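Local coordinates for uncharacterized protein (PDB 4FXT) that is of unknown function and belongs to the DUF3823 family, pairing an N-terminal transthyretin-clan domain with a C-terminal domain of the E-set clan, at residues 102-107 against 113-118; 131-136 against 189-194; 47-52 against 137-142. All blocks are in the same frame, centred on the assembly; numbering follows the deposited sequence.

Contact 1: 102-107 against 113-118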
# COMPACT_ATOMS: atom_id res chain seq x y z
N ASN A 102 -1.67 9.75 -7.97
CA ASN A 102 -2.55 10.34 -8.99
C ASN A 102 -2.97 9.25 -9.99
O ASN A 102 -2.79 9.37 -11.21
CB ASN A 102 -1.84 11.50 -9.65
CG ASN A 102 -1.20 12.51 -8.66
OD1 ASN A 102 -1.42 12.48 -7.44
ND2 ASN A 102 -0.29 13.35 -9.17
N VAL A 103 -3.57 8.20 -9.43
CA VAL A 103 -3.97 6.99 -10.14
C VAL A 103 -5.46 7.05 -10.49
O VAL A 103 -6.29 7.33 -9.64
CB VAL A 103 -3.64 5.75 -9.27
CG1 VAL A 103 -4.07 4.47 -9.96
CG2 VAL A 103 -2.15 5.71 -8.96
N SER A 104 -5.78 6.78 -11.76
CA SER A 104 -7.13 6.77 -12.31
C SER A 104 -7.27 5.64 -13.31
O SER A 104 -6.29 5.26 -13.96
CB SER A 104 -7.47 8.10 -12.96
OG SER A 104 -6.51 8.44 -13.94
N PHE A 105 -8.48 5.07 -13.40
CA PHE A 105 -8.78 3.96 -14.31
C PHE A 105 -10.06 4.22 -15.07
O PHE A 105 -10.98 4.90 -14.56
CB PHE A 105 -8.91 2.65 -13.55
CG PHE A 105 -7.72 2.26 -12.71
CD1 PHE A 105 -6.64 1.59 -13.28
CD2 PHE A 105 -7.68 2.53 -11.35
CE1 PHE A 105 -5.54 1.21 -12.49
CE2 PHE A 105 -6.58 2.17 -10.57
CZ PHE A 105 -5.52 1.50 -11.14
N ALA A 106 -10.14 3.68 -16.31
CA ALA A 106 -11.31 3.81 -17.16
C ALA A 106 -11.46 2.62 -18.07
O ALA A 106 -10.48 2.11 -18.59
CB ALA A 106 -11.21 5.08 -17.98
N LYS A 107 -12.69 2.17 -18.27
CA LYS A 107 -12.97 1.09 -19.22
C LYS A 107 -13.00 1.71 -20.61
O LYS A 107 -13.66 2.74 -20.80
CB LYS A 107 -14.28 0.33 -18.87
CG LYS A 107 -14.72 -0.69 -19.92
CD LYS A 107 -16.13 -1.21 -19.64
CE LYS A 107 -16.77 -2.03 -20.75
NZ LYS A 107 -16.06 -3.32 -21.00
N THR A 113 -7.90 1.39 -19.04
CA THR A 113 -6.85 2.37 -19.23
C THR A 113 -6.42 2.88 -17.86
O THR A 113 -7.22 3.50 -17.15
CB THR A 113 -7.32 3.49 -20.16
OG1 THR A 113 -7.84 2.93 -21.37
CG2 THR A 113 -6.21 4.47 -20.48
N ALA A 114 -5.17 2.60 -17.49
CA ALA A 114 -4.59 3.03 -16.23
C ALA A 114 -3.68 4.23 -16.44
O ALA A 114 -2.81 4.19 -17.32
CB ALA A 114 -3.82 1.89 -15.59
N ARG A 115 -3.89 5.30 -15.65
CA ARG A 115 -3.05 6.50 -15.63
C ARG A 115 -2.48 6.62 -14.22
O ARG A 115 -3.20 6.46 -13.24
CB ARG A 115 -3.81 7.74 -16.07
CG ARG A 115 -4.33 7.58 -17.49
CD ARG A 115 -5.16 8.75 -17.95
NE ARG A 115 -5.96 8.37 -19.11
CZ ARG A 115 -5.57 8.46 -20.37
NH1 ARG A 115 -4.35 8.92 -20.67
NH2 ARG A 115 -6.39 8.09 -21.35
N PHE A 116 -1.15 6.80 -14.13
CA PHE A 116 -0.46 6.80 -12.85
C PHE A 116 0.88 7.53 -12.91
O PHE A 116 1.51 7.63 -13.96
CB PHE A 116 -0.22 5.33 -12.40
CG PHE A 116 0.47 4.50 -13.45
CD1 PHE A 116 -0.26 3.88 -14.46
CD2 PHE A 116 1.85 4.37 -13.46
CE1 PHE A 116 0.38 3.14 -15.47
CE2 PHE A 116 2.50 3.61 -14.45
CZ PHE A 116 1.76 2.99 -15.44
N THR A 117 1.34 7.98 -11.74
CA THR A 117 2.62 8.65 -11.55
C THR A 117 3.42 7.85 -10.53
O THR A 117 2.85 7.29 -9.58
CB THR A 117 2.37 10.09 -11.14
OG1 THR A 117 1.47 10.69 -12.08
CG2 THR A 117 3.67 10.91 -11.01
N ILE A 118 4.75 7.76 -10.75
CA ILE A 118 5.68 6.99 -9.89
C ILE A 118 6.83 7.87 -9.50
O ILE A 118 7.43 8.53 -10.36
CB ILE A 118 6.18 5.70 -10.58
CG1 ILE A 118 4.97 4.79 -10.99
CG2 ILE A 118 7.18 4.94 -9.69
CD1 ILE A 118 5.32 3.58 -11.81
O HOH W 1 1.82 13.43 -11.41
O HOH W 2 -1.07 10.41 -12.94
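Ser104 and Arg115 pair through two backbone bonds: Ser104 N gives to Arg115 O over 3.0 Å, and Arg115 N returns to Ser104 O almost straight, with 175° at the hydrogen. Ala106 and Thr113 form the next hydrogen-bonded pair, the shorter bond running from Thr113 N to Ala106 O at 2.7 Å. Between them lies the non-hydrogen-bonded pair of Phe105 and Ala114, where ring atom CE1 of Phe105 rests 3.6 Å from Ala114 CB. On the other face Ser104 OG sits 3.5 Å from Arg115 CB, and the arginine then runs extended from CG to NE, its end leading off from the neighbouring strand. Near Asn102 two waters add to the pairing, which continues in the backbone bonding of Thr117 with Arg101: one water donates to Asn102 O and also bonds Thr117 OG1, while a second bonds Thr117 OG1 and, weakly, Asn102 ND2.

This is a beta hairpin of strands 98-108 and 111-120 in the C-terminal domain. Phe105 packs on Ala179, Val181, Ile197 and Val199 of the opposing sheet, and Thr113 OG1 bonds Asn108 and Glu164. The chemistry implies an amphipathic hairpin, apolar toward the second sheet and bearing Ser104, Thr113 and Arg115 on its other face.

Contact 2: 131-136 against 189-194. With EDO (1,2-ethanediol), chain O.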
# COMPACT_ATOMS: atom_id res chain seq x y z
N GLY A 131 3.48 -3.07 -12.09
CA GLY A 131 2.34 -3.91 -12.46
C GLY A 131 0.99 -3.25 -12.33
O GLY A 131 0.78 -2.41 -11.45
N ILE A 132 0.06 -3.59 -13.24
CA ILE A 132 -1.35 -3.22 -13.21
C ILE A 132 -2.10 -4.50 -12.88
O ILE A 132 -1.85 -5.53 -13.51
CB ILE A 132 -1.91 -2.51 -14.48
CG1 ILE A 132 -1.13 -1.23 -14.85
CG2 ILE A 132 -3.40 -2.20 -14.35
CD1 ILE A 132 -0.19 -1.47 -15.82
N TYR A 133 -2.98 -4.45 -11.87
CA TYR A 133 -3.72 -5.64 -11.43
C TYR A 133 -5.23 -5.38 -11.49
O TYR A 133 -5.67 -4.27 -11.21
CB TYR A 133 -3.28 -6.00 -10.01
CG TYR A 133 -1.78 -6.17 -9.90
CD1 TYR A 133 -1.16 -7.33 -10.35
CD2 TYR A 133 -0.97 -5.16 -9.38
CE1 TYR A 133 0.23 -7.47 -10.32
CE2 TYR A 133 0.41 -5.30 -9.31
CZ TYR A 133 1.01 -6.46 -9.79
OH TYR A 133 2.37 -6.61 -9.80
N LEU A 134 -5.98 -6.40 -11.92
CA LEU A 134 -7.45 -6.42 -11.93
C LEU A 134 -7.93 -7.57 -11.08
O LEU A 134 -7.41 -8.67 -11.24
CB LEU A 134 -8.07 -6.52 -13.35
CG LEU A 134 -7.66 -5.48 -14.45
CD1 LEU A 134 -8.28 -5.83 -15.76
CD2 LEU A 134 -8.01 -4.05 -14.05
N GLY A 135 -8.86 -7.30 -10.16
CA GLY A 135 -9.41 -8.30 -9.24
C GLY A 135 -10.92 -8.25 -9.10
O GLY A 135 -11.54 -7.25 -9.46
N THR A 136 -11.51 -9.35 -8.58
CA THR A 136 -12.97 -9.40 -8.41
C THR A 136 -13.37 -8.62 -7.13
O THR A 136 -14.41 -7.96 -7.11
CB THR A 136 -13.51 -10.86 -8.37
OG1 THR A 136 -12.95 -11.54 -7.27
CG2 THR A 136 -13.19 -11.66 -9.60
N SER A 189 10.57 -7.07 -0.32
CA SER A 189 9.96 -8.26 -0.93
C SER A 189 8.50 -7.95 -1.35
O SER A 189 7.85 -8.76 -2.03
CB SER A 189 10.00 -9.43 0.05
OG SER A 189 9.44 -9.07 1.30
N GLU A 190 8.06 -6.74 -1.05
CA GLU A 190 6.70 -6.32 -1.29
C GLU A 190 6.61 -5.19 -2.29
O GLU A 190 7.48 -4.34 -2.35
CB GLU A 190 6.12 -5.85 0.08
CG GLU A 190 4.64 -6.04 0.26
CD GLU A 190 4.24 -7.49 0.16
OE1 GLU A 190 4.97 -8.40 0.66
OE2 GLU A 190 3.15 -7.71 -0.40
N TYR A 191 5.50 -5.15 -3.01
CA TYR A 191 5.18 -4.03 -3.86
C TYR A 191 4.58 -2.92 -3.05
O TYR A 191 3.94 -3.17 -2.02
CB TYR A 191 4.18 -4.44 -4.98
CG TYR A 191 4.72 -5.17 -6.19
CD1 TYR A 191 5.11 -6.50 -6.11
CD2 TYR A 191 4.66 -4.58 -7.46
CE1 TYR A 191 5.57 -7.19 -7.23
CE2 TYR A 191 5.09 -5.27 -8.59
CZ TYR A 191 5.54 -6.58 -8.47
OH TYR A 191 5.95 -7.30 -9.57
N CYS A 192 4.70 -1.71 -3.55
CA CYS A 192 4.00 -0.57 -3.02
C CYS A 192 2.90 -0.25 -3.99
O CYS A 192 3.14 -0.20 -5.20
CB CYS A 192 4.92 0.62 -2.76
SG CYS A 192 4.02 2.09 -2.18
N TYR A 193 1.67 -0.09 -3.50
CA TYR A 193 0.53 0.06 -4.37
C TYR A 193 -0.21 1.37 -4.23
O TYR A 193 -0.14 2.09 -3.23
CB TYR A 193 -0.49 -1.05 -4.06
CG TYR A 193 -0.00 -2.48 -4.20
CD1 TYR A 193 0.62 -3.13 -3.13
CD2 TYR A 193 -0.25 -3.21 -5.35
CE1 TYR A 193 1.05 -4.45 -3.24
CE2 TYR A 193 0.17 -4.54 -5.48
CZ TYR A 193 0.80 -5.15 -4.41
OH TYR A 193 1.18 -6.47 -4.55
N SER A 194 -1.02 1.61 -5.26
CA SER A 194 -2.02 2.65 -5.36
C SER A 194 -3.20 2.22 -4.56
O SER A 194 -3.22 1.08 -4.07
CB SER A 194 -2.37 2.88 -6.82
OG SER A 194 -3.04 1.72 -7.29
C1 EDO O . -8.72 -10.42 -6.21
O1 EDO O . -9.89 -10.10 -5.43
C2 EDO O . -8.86 -11.71 -7.09
O2 EDO O . -9.77 -11.54 -8.17
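Strand 131-135 and the segment 189-194 are not paired directly, their nearest CA atoms, those of Gly131 and Tyr191, standing 9.1 Å apart. They come from strands two apart in one antiparallel sheet of the C-terminal E-set-clan domain: strand 176-185 runs between 127-135 and the edge strand 192-200, which the segment 189-194 enters, and bonds Gly131 through Gly182 and Tyr133 through Arg180. Tyrosines therefore make the contact, reaching across that middle strand without a hydrogen bond between the two segments.

Tyr133 is the shared member. Its CB points toward the other segment, and with CG anti to the carbonyl carbon (chi1 -54°) the ring carries its hydroxyl to Tyr191, where Tyr133 OH lies 3.3 Å from Tyr191 CE2. That carbon lies near the plane of the Tyr133 ring, at its edge, and the two side chains cross at about a right angle. Tyr193 meets the same ring farther back: Tyr133 CE2 lies at the edge of the Tyr193 ring, 3.9 Å from Tyr193 CE2, again with the side chains nearly perpendicular.

The hydroxyls of Tyr191 and Tyr193 bond elsewhere, to Asn129 ND2 and Glu142 N, which probably helps hold both rings against Tyr133. Past the end of the strand, Thr136 N donates to O2 of a bound 1,2-ethanediol, probably from the crystallisation liquor, at 2.8 Å.

Contact 3: 47-52 against 137-142. With EDO (1,2-ethanediol), chain O.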
# COMPACT_ATOMS: atom_id res chain seq x y z
N ILE A 47 -1.41 -3.82 9.31
CA ILE A 47 -1.80 -2.74 8.40
C ILE A 47 -2.65 -3.32 7.29
O ILE A 47 -2.22 -4.28 6.61
CB ILE A 47 -0.53 -2.03 7.85
CG1 ILE A 47 0.51 -1.74 8.97
CG2 ILE A 47 -0.87 -0.79 6.99
CD1 ILE A 47 1.85 -1.36 8.48
N ALA A 48 -3.85 -2.70 7.10
CA ALA A 48 -4.83 -3.00 6.07
C ALA A 48 -4.31 -2.54 4.70
O ALA A 48 -3.33 -1.78 4.64
CB ALA A 48 -6.16 -2.32 6.40
N GLN A 49 -4.93 -3.03 3.59
CA GLN A 49 -4.46 -2.73 2.22
C GLN A 49 -4.54 -1.20 1.87
O GLN A 49 -3.86 -0.77 0.92
CB GLN A 49 -5.25 -3.51 1.18
CG GLN A 49 -6.73 -3.22 1.21
CD GLN A 49 -7.20 -2.85 -0.17
OE1 GLN A 49 -6.76 -3.42 -1.22
NE2 GLN A 49 -8.13 -1.88 -0.17
N ASP A 50 -5.34 -0.40 2.61
CA ASP A 50 -5.45 1.02 2.33
C ASP A 50 -4.48 1.83 3.16
O ASP A 50 -4.65 3.07 3.26
CB ASP A 50 -6.88 1.52 2.59
CG ASP A 50 -7.47 1.33 3.97
OD1 ASP A 50 -6.75 0.80 4.86
OD2 ASP A 50 -8.67 1.64 4.15
N GLY A 51 -3.51 1.15 3.78
CA GLY A 51 -2.50 1.75 4.65
C GLY A 51 -2.93 2.05 6.08
O GLY A 51 -2.11 2.49 6.90
N SER A 52 -4.20 1.81 6.41
CA SER A 52 -4.66 2.13 7.76
C SER A 52 -4.41 0.94 8.74
O SER A 52 -4.21 -0.19 8.29
CB SER A 52 -6.14 2.49 7.76
OG SER A 52 -6.91 1.37 7.38
N GLY A 137 -12.50 -8.68 -6.11
CA GLY A 137 -12.70 -8.06 -4.81
C GLY A 137 -11.82 -6.87 -4.48
O GLY A 137 -10.76 -6.70 -5.07
N ILE A 138 -12.23 -6.10 -3.46
CA ILE A 138 -11.58 -4.91 -2.92
C ILE A 138 -10.08 -5.24 -2.62
O ILE A 138 -9.25 -4.38 -2.81
CB ILE A 138 -12.37 -4.34 -1.66
CG1 ILE A 138 -11.76 -3.07 -1.04
CG2 ILE A 138 -12.64 -5.36 -0.63
CD1 ILE A 138 -11.63 -1.75 -2.00
N LEU A 139 -9.73 -6.48 -2.29
CA LEU A 139 -8.33 -6.87 -2.10
C LEU A 139 -7.75 -7.37 -3.40
O LEU A 139 -8.04 -8.47 -3.84
CB LEU A 139 -8.17 -7.95 -1.02
CG LEU A 139 -8.73 -7.71 0.38
CD1 LEU A 139 -8.22 -8.79 1.29
CD2 LEU A 139 -8.28 -6.38 0.95
N THR A 140 -6.94 -6.56 -4.02
CA THR A 140 -6.26 -6.86 -5.30
C THR A 140 -4.79 -6.50 -5.09
O THR A 140 -4.48 -5.45 -4.51
CB THR A 140 -6.95 -6.12 -6.46
OG1 THR A 140 -8.31 -6.53 -6.53
CG2 THR A 140 -6.32 -6.40 -7.79
N ASP A 141 -3.91 -7.40 -5.49
CA ASP A 141 -2.46 -7.22 -5.34
C ASP A 141 -1.73 -8.21 -6.26
O ASP A 141 -2.35 -8.85 -7.10
CB ASP A 141 -2.05 -7.40 -3.87
CG ASP A 141 -2.66 -8.63 -3.20
OD1 ASP A 141 -2.20 -9.75 -3.49
OD2 ASP A 141 -3.53 -8.44 -2.29
N GLU A 142 -0.41 -8.28 -6.14
CA GLU A 142 0.40 -9.15 -6.99
C GLU A 142 0.06 -10.65 -6.71
O GLU A 142 0.21 -11.46 -7.61
CB GLU A 142 1.90 -8.83 -6.73
CG GLU A 142 2.86 -9.43 -7.73
CD GLU A 142 3.22 -10.89 -7.60
OE1 GLU A 142 3.19 -11.42 -6.47
OE2 GLU A 142 3.60 -11.49 -8.63
C1 EDO O . -8.72 -10.42 -6.21
O1 EDO O . -9.89 -10.10 -5.43
C2 EDO O . -8.86 -11.71 -7.09
O2 EDO O . -9.77 -11.54 -8.17
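Ile138 and Leu139 are the residues of the loop 137-142 that meet Gln49, which reaches over from the loop 47-52. The loop opens at Gly137, whose N donates to O1 of a 1,2-ethanediol molecule at 3.0 Å; its carbonyl oxygen takes a bond from Thr140 OG1 nearly along the C=O axis, a side-chain bond that ties Thr140 back to the start of the loop. Ile138 comes next. Its CG1 is anti to the backbone N (chi1 -179°), and CG1 and CD1 both come close to the amide end of Gln49, while Ile138 O accepts from Ser196 OG.

Leu139 packs on the aliphatic part of Gln49. Its side chain crosses that of Gln49 at a slant, with the CD2 branch doing the touching, Leu139 CD2 lying 3.5 Å from Gln49 CG. Gln49 has CG set between its backbone N and carbonyl carbon (chi1 60°), and the chain bends again at chi2, carrying the amide over toward Ile138. Leu139 O receives a bond from O1 of the ethanediol.

The glutamine occupies the second position of a type I beta turn, Ala48 to Gly51, closed by Gly51 N bonding Ala48 O at 3.1 Å. Asp50 adds an Asx turn: its OD1 accepts from Ser52 N and, at 2.6 Å, from Ser52 OG, both reaching it from one face of the carboxylate. This turn belongs to the transthyretin-clan N-terminal domain, so its meeting with Ile138 and Leu139 joins the two domains.

Farther along, Thr140 O bonds Arg180, which also touches Gln49. Asp141 OD1 accepts from the backbone N of both Lys143 and Gln144, and its side chain packs on Arg24 of the N-terminal domain. Glu142 lays its side chain on Tyr133 and Tyr191.

How the contacts relate
Contacts 1 and 2 lie in opposing sheets of the C-terminal domain, their centres 13 Å apart, and meet where Val103 CG2 packs 3.6 Å from Ser194 CB and Ala114 CB lies near Ile132. Contact 2 in turn adjoins contact 3, with about 9 Å between centres: 131-136 runs straight on into 137-142, and Gly135 CA lies 3.4 Å from Thr140 OG1. Contacts 1 and 3 do not touch, their nearest atoms being about 9 Å apart. Contact 3 alone of the three spans both domains. The ethanediol, also bonded to Glu146, is held by Thr136 of contact 2 and by Gly137 and Leu139 of contact 3.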